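Local coordinates for protein ethylbenzene dehydrogenase alpha-subunit (Aromatoleum aromaticum, PDB 2IVF) that carries a molybdenum centre, two pterin guanine dinucleotide ligands and an iron-sulfur cluster as the alpha subunit of a molybdopterin oxidoreductase-family enzyme, at residues M488-V493 with G501-L506; G203-Y208 with F727-H732. All blocks are in the same frame, centred on the assembly; numbering follows the deposited sequence.

Contact 1: M488-V493 with G501-L506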
loop_
_atom_site.group_PDB
_atom_site.type_symbol
_atom_site.label_atom_id
_atom_site.label_comp_id
_atom_site.label_asym_id
_atom_site.label_seq_id
_atom_site.Cartn_x
_atom_site.Cartn_y
_atom_site.Cartn_z
ATOM N N MET A 488 7.303 -20.290 14.575
ATOM C CA MET A 488 6.929 -21.079 13.416
ATOM C C MET A 488 7.771 -22.326 13.270
ATOM O O MET A 488 7.218 -23.433 13.049
ATOM C CB MET A 488 7.041 -20.229 12.166
ATOM C CG MET A 488 5.965 -19.234 12.093
ATOM S SD MET A 488 6.164 -18.208 10.651
ATOM C CE MET A 488 7.146 -16.850 11.281
ATOM N N VAL A 489 9.094 -22.219 13.404
ATOM C CA VAL A 489 9.894 -23.424 13.106
ATOM C C VAL A 489 9.788 -24.487 14.180
ATOM O O VAL A 489 9.781 -25.646 13.843
ATOM C CB VAL A 489 11.360 -23.145 12.708
ATOM C CG1 VAL A 489 11.430 -21.994 11.680
ATOM C CG2 VAL A 489 12.175 -22.837 13.915
ATOM N N TYR A 490 9.683 -24.148 15.459
ATOM C CA TYR A 490 9.453 -25.201 16.482
ATOM C C TYR A 490 8.059 -25.818 16.370
ATOM O O TYR A 490 7.880 -27.050 16.519
ATOM C CB TYR A 490 9.669 -24.688 17.907
ATOM C CG TYR A 490 11.106 -24.442 18.264
ATOM C CD1 TYR A 490 11.891 -25.456 18.792
ATOM C CD2 TYR A 490 11.677 -23.197 18.100
ATOM C CE1 TYR A 490 13.219 -25.226 19.126
ATOM C CE2 TYR A 490 12.987 -22.964 18.401
ATOM C CZ TYR A 490 13.749 -23.957 18.925
ATOM O OH TYR A 490 15.070 -23.741 19.241
ATOM N N LEU A 491 7.063 -24.984 16.110
ATOM C CA LEU A 491 5.729 -25.499 15.842
ATOM C C LEU A 491 5.776 -26.467 14.663
ATOM O O LEU A 491 5.094 -27.480 14.659
ATOM C CB LEU A 491 4.766 -24.368 15.563
ATOM C CG LEU A 491 3.326 -24.781 15.332
ATOM C CD1 LEU A 491 2.769 -25.421 16.567
ATOM C CD2 LEU A 491 2.497 -23.547 14.932
ATOM N N GLY A 492 6.611 -26.158 13.691
ATOM C CA GLY A 492 6.731 -26.956 12.516
ATOM C C GLY A 492 7.376 -28.305 12.701
ATOM O O GLY A 492 7.059 -29.229 11.952
ATOM N N VAL A 493 8.269 -28.444 13.689
ATOM C CA VAL A 493 9.045 -29.699 13.820
ATOM C C VAL A 493 8.895 -30.459 15.101
ATOM O O VAL A 493 9.195 -31.651 15.123
ATOM C CB VAL A 493 10.552 -29.495 13.563
ATOM C CG1 VAL A 493 10.751 -28.923 12.126
ATOM C CG2 VAL A 493 11.185 -28.583 14.607
ATOM N N GLY A 501 8.895 -30.783 26.887
ATOM C CA GLY A 501 10.261 -31.116 26.508
ATOM C C GLY A 501 10.416 -31.218 25.003
ATOM O O GLY A 501 11.380 -31.833 24.510
ATOM N N GLY A 502 9.470 -30.625 24.265
ATOM C CA GLY A 502 9.486 -30.672 22.821
ATOM C C GLY A 502 10.743 -30.124 22.175
ATOM O O GLY A 502 11.097 -30.539 21.077
ATOM N N MET A 503 11.426 -29.201 22.847
ATOM C CA MET A 503 12.653 -28.630 22.310
ATOM C C MET A 503 13.923 -29.390 22.679
ATOM O O MET A 503 14.983 -29.065 22.185
ATOM C CB MET A 503 12.825 -27.206 22.820
ATOM C CG MET A 503 11.684 -26.311 22.516
ATOM S SD MET A 503 12.094 -24.633 22.998
ATOM C CE MET A 503 10.856 -23.729 22.088
ATOM N N ASP A 504 13.823 -30.390 23.538
ATOM C CA ASP A 504 15.022 -31.057 24.060
ATOM C C ASP A 504 15.932 -31.668 23.011
ATOM O O ASP A 504 17.149 -31.443 23.046
ATOM C CB ASP A 504 14.632 -32.123 25.063
ATOM C CG ASP A 504 14.130 -31.537 26.345
ATOM O OD1 ASP A 504 14.094 -30.293 26.467
ATOM O OD2 ASP A 504 13.775 -32.323 27.230
ATOM N N GLU A 505 15.356 -32.452 22.102
ATOM C CA GLU A 505 16.133 -33.092 21.044
ATOM C C GLU A 505 16.819 -32.060 20.146
ATOM O O GLU A 505 17.976 -32.221 19.757
ATOM C CB GLU A 505 15.243 -33.986 20.173
ATOM C CG GLU A 505 14.886 -35.299 20.811
ATOM C CD GLU A 505 14.694 -36.406 19.786
ATOM O OE1 GLU A 505 13.930 -36.192 18.810
ATOM O OE2 GLU A 505 15.323 -37.480 19.958
ATOM N N LEU A 506 16.084 -31.013 19.796
ATOM C CA LEU A 506 16.624 -29.974 18.940
ATOM C C LEU A 506 17.743 -29.250 19.662
ATOM O O LEU A 506 18.771 -28.945 19.066
ATOM C CB LEU A 506 15.544 -28.969 18.563
ATOM C CG LEU A 506 14.523 -29.367 17.504
ATOM C CD1 LEU A 506 13.167 -28.693 17.825
ATOM C CD2 LEU A 506 15.029 -28.962 16.111
#
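Tyr490 and Val493, one helical turn apart on helix 486-493, meet Met503 of the turn and Leu506 of helix 504-520. The two pieces belong to two helices joined by a short connection that contains a type I turn, within the molybdopterin oxidoreductase part of the chain, and the join is made of apolar groups with a Met-aromatic contact at its heart.

Tyr490 comes first and does most of the work. Its CG lies anti to the carbonyl carbon (chi1 -72°), which sends the ring out from the helix toward the turn. Met503 crosses the ring at about a right angle: its methyl CE sits over one face, 3.9 Å from the centroid of the Tyr490 ring and 11° off the ring normal, a CH-pi contact. The sulfur SD of Met503 follows over that face, farther from the middle at 4.4 Å from the centroid. At the ring's polar end Tyr490 OH and Thr775 OG1 share a hydrogen bond, and Ile746 of helix 736-749 touches both Tyr490 and Met503, so a third helix packs against the pair.

Three residues on, Val493 turns its CG2 branch to Leu506 while also touching Phe204 and Tyr208 of helix 197-210. Across the contact, the type I turn from Gly501 to Asp504, with Asp504 N bonded to Gly501 O, leads the chain into its new helix and presents Met503 and Leu506 together. Leu506 CD1 touches both helix residues, 3.6 Å from Tyr490 CD1 and 3.8 Å from Val493 CG2.

Contact 2: G203-Y208 with F727-H732; sequences GFRMTY and FTMDGH
Arg205 reaches from helix 197-210 across the ring of Phe727 and donates from NE to the backbone carbonyl O of Phe727, a bond of 2.8 Å with an N-H...O angle of 151°. The acceptor lies near the guanidinium edge but 20° out of its plane. An extended chain from CG to NE, with CG opposite the backbone N (chi1 -174°), gives the arginine this reach and lays its methylenes along the ring: CG is 3.7 Å from Phe727 CD1. Met206 adds its backbone N at the ring's edge, 3.8 Å from Phe727 CE1. This is the tight part, and Trp688 and Ile691 of helix 687-704 also pack on the Phe727 ring.

The carbonyl that Arg205 grips belongs to the last turn of helix 723-727, which ends in a Schellman motif with Met729 at positive phi. The arginine thus ties helix 197-210 to a helix C terminus. Its NH2 also bonds Lys726 O and its NH1 bonds Met494 O, so three backbone carbonyls satisfy the buried guanidinium.

Met729 CG still comes within 3.5 Å of Arg205 NH2. From there the type I' turn from Met729 to His732 leads away from the helix to the loose side, where Asp730 and Gly731 are exposed. Thr728 OG1 accepts from Gly731 N at 3.0 Å, an ST motif.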
loop_
_atom_site.group_PDB
_atom_site.type_symbol
_atom_site.label_atom_id
_atom_site.label_comp_id
_atom_site.label_asym_id
_atom_site.label_seq_id
_atom_site.Cartn_x
_atom_site.Cartn_y
_atom_site.Cartn_z
ATOM N N GLY A 203 1.577 -25.842 7.160
ATOM C CA GLY A 203 1.980 -26.303 5.824
ATOM C C GLY A 203 3.350 -26.947 5.876
ATOM O O GLY A 203 3.587 -28.006 5.296
ATOM N N PHE A 204 4.253 -26.312 6.610
ATOM C CA PHE A 204 5.596 -26.863 6.782
ATOM C C PHE A 204 5.591 -28.177 7.558
ATOM O O PHE A 204 6.264 -29.154 7.188
ATOM C CB PHE A 204 6.470 -25.826 7.470
ATOM C CG PHE A 204 7.818 -26.334 7.869
ATOM C CD1 PHE A 204 8.649 -26.968 6.949
ATOM C CD2 PHE A 204 8.268 -26.164 9.167
ATOM C CE1 PHE A 204 9.896 -27.437 7.313
ATOM C CE2 PHE A 204 9.535 -26.650 9.547
ATOM C CZ PHE A 204 10.333 -27.302 8.615
ATOM N N ARG A 205 4.797 -28.209 8.627
ATOM C CA ARG A 205 4.693 -29.381 9.463
ATOM C C ARG A 205 4.142 -30.541 8.624
ATOM O O ARG A 205 4.597 -31.683 8.700
ATOM C CB ARG A 205 3.789 -29.055 10.648
ATOM C CG ARG A 205 3.682 -30.141 11.694
ATOM C CD ARG A 205 2.869 -29.620 12.888
ATOM N NE ARG A 205 2.830 -30.650 13.896
ATOM C CZ ARG A 205 3.814 -30.905 14.749
ATOM N NH1 ARG A 205 4.917 -30.193 14.733
ATOM N NH2 ARG A 205 3.690 -31.884 15.598
ATOM N N MET A 206 3.107 -30.248 7.845
ATOM C CA MET A 206 2.524 -31.246 6.949
ATOM C C MET A 206 3.548 -31.813 5.976
ATOM O O MET A 206 3.699 -33.017 5.851
ATOM C CB MET A 206 1.363 -30.603 6.192
ATOM C CG MET A 206 0.648 -31.504 5.196
ATOM S SD MET A 206 -0.166 -30.484 3.948
ATOM C CE MET A 206 0.903 -29.064 3.846
ATOM N N THR A 207 4.268 -30.930 5.301
ATOM C CA THR A 207 5.222 -31.354 4.298
ATOM C C THR A 207 6.336 -32.142 4.950
ATOM O O THR A 207 6.693 -33.232 4.519
ATOM C CB THR A 207 5.753 -30.139 3.506
ATOM O OG1 THR A 207 4.625 -29.356 3.058
ATOM C CG2 THR A 207 6.613 -30.631 2.312
ATOM N N TYR A 208 6.835 -31.627 6.062
ATOM C CA TYR A 208 7.841 -32.358 6.847
ATOM C C TYR A 208 7.375 -33.750 7.312
ATOM O O TYR A 208 8.100 -34.775 7.214
ATOM C CB TYR A 208 8.208 -31.478 8.030
ATOM C CG TYR A 208 9.122 -32.097 9.017
ATOM C CD1 TYR A 208 10.285 -32.759 8.616
ATOM C CD2 TYR A 208 8.857 -31.993 10.384
ATOM C CE1 TYR A 208 11.140 -33.302 9.554
ATOM C CE2 TYR A 208 9.700 -32.545 11.317
ATOM C CZ TYR A 208 10.841 -33.192 10.900
ATOM O OH TYR A 208 11.682 -33.740 11.838
ATOM N N PHE A 727 0.766 -34.679 13.332
ATOM C CA PHE A 727 0.480 -33.296 13.030
ATOM C C PHE A 727 -0.145 -32.584 14.215
ATOM O O PHE A 727 0.224 -31.470 14.521
ATOM C CB PHE A 727 -0.443 -33.181 11.824
ATOM C CG PHE A 727 -0.659 -31.808 11.395
ATOM C CD1 PHE A 727 0.284 -31.167 10.597
ATOM C CD2 PHE A 727 -1.771 -31.105 11.814
ATOM C CE1 PHE A 727 0.112 -29.858 10.229
ATOM C CE2 PHE A 727 -1.959 -29.794 11.435
ATOM C CZ PHE A 727 -0.998 -29.163 10.648
ATOM N N THR A 728 -1.135 -33.193 14.834
ATOM C CA THR A 728 -1.874 -32.533 15.899
ATOM C C THR A 728 -1.249 -32.751 17.293
ATOM O O THR A 728 -1.863 -32.355 18.330
ATOM C CB THR A 728 -3.354 -33.040 15.927
ATOM O OG1 THR A 728 -3.378 -34.425 16.251
ATOM C CG2 THR A 728 -4.106 -32.802 14.612
ATOM N N MET A 729 -0.078 -33.416 17.346
ATOM C CA MET A 729 0.503 -33.850 18.618
ATOM C C MET A 729 -0.555 -34.592 19.431
ATOM O O MET A 729 -0.887 -34.214 20.568
ATOM C CB MET A 729 1.047 -32.680 19.424
ATOM C CG MET A 729 2.229 -31.982 18.794
ATOM S SD MET A 729 2.770 -30.606 19.816
ATOM C CE MET A 729 3.774 -29.645 18.703
ATOM N N ASP A 730 -1.103 -35.626 18.810
ATOM C CA ASP A 730 -2.105 -36.500 19.427
ATOM C C ASP A 730 -3.286 -35.717 20.007
ATOM O O ASP A 730 -3.738 -35.957 21.131
ATOM C CB ASP A 730 -1.459 -37.415 20.470
ATOM C CG ASP A 730 -2.256 -38.667 20.709
ATOM O OD1 ASP A 730 -3.048 -39.082 19.816
ATOM O OD2 ASP A 730 -2.128 -39.217 21.818
ATOM N N GLY A 731 -3.772 -34.772 19.230
ATOM C CA GLY A 731 -4.981 -34.026 19.569
ATOM C C GLY A 731 -4.773 -32.750 20.342
ATOM O O GLY A 731 -5.726 -32.038 20.635
ATOM N N HIS A 732 -3.526 -32.438 20.646
ATOM C CA HIS A 732 -3.208 -31.282 21.438
ATOM C C HIS A 732 -3.327 -29.966 20.665
ATOM O O HIS A 732 -3.692 -28.917 21.211
ATOM C CB HIS A 732 -1.794 -31.449 21.974
ATOM C CG HIS A 732 -1.429 -30.411 22.967
ATOM N ND1 HIS A 732 -1.744 -30.526 24.301
ATOM C CD2 HIS A 732 -0.839 -29.204 22.816
ATOM C CE1 HIS A 732 -1.346 -29.441 24.939
ATOM N NE2 HIS A 732 -0.796 -28.618 24.061
#

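Overall arrangement
From the N terminus, the chain first passes helix 197-210, which supplies the opening side of contact 2. It then runs through much of the molybdopterin oxidoreductase region before helix 486-493 and the turn into helix 504-520 meet in contact 1, which closes a short loop with seven residues between its segments. Contact 2 closes at the end of helix 723-727, more than 500 residues after helix 197-210, so the small loop lies wholly within the large one and the two do not cross. The centres of contact 1 and contact 2 are about 12 Å apart. Helix 197-210 joins them directly, with Val493 CG1 3.6 Å from Phe204 CE2, and helix 736-749 follows on from contact 2 to pack against contact 1.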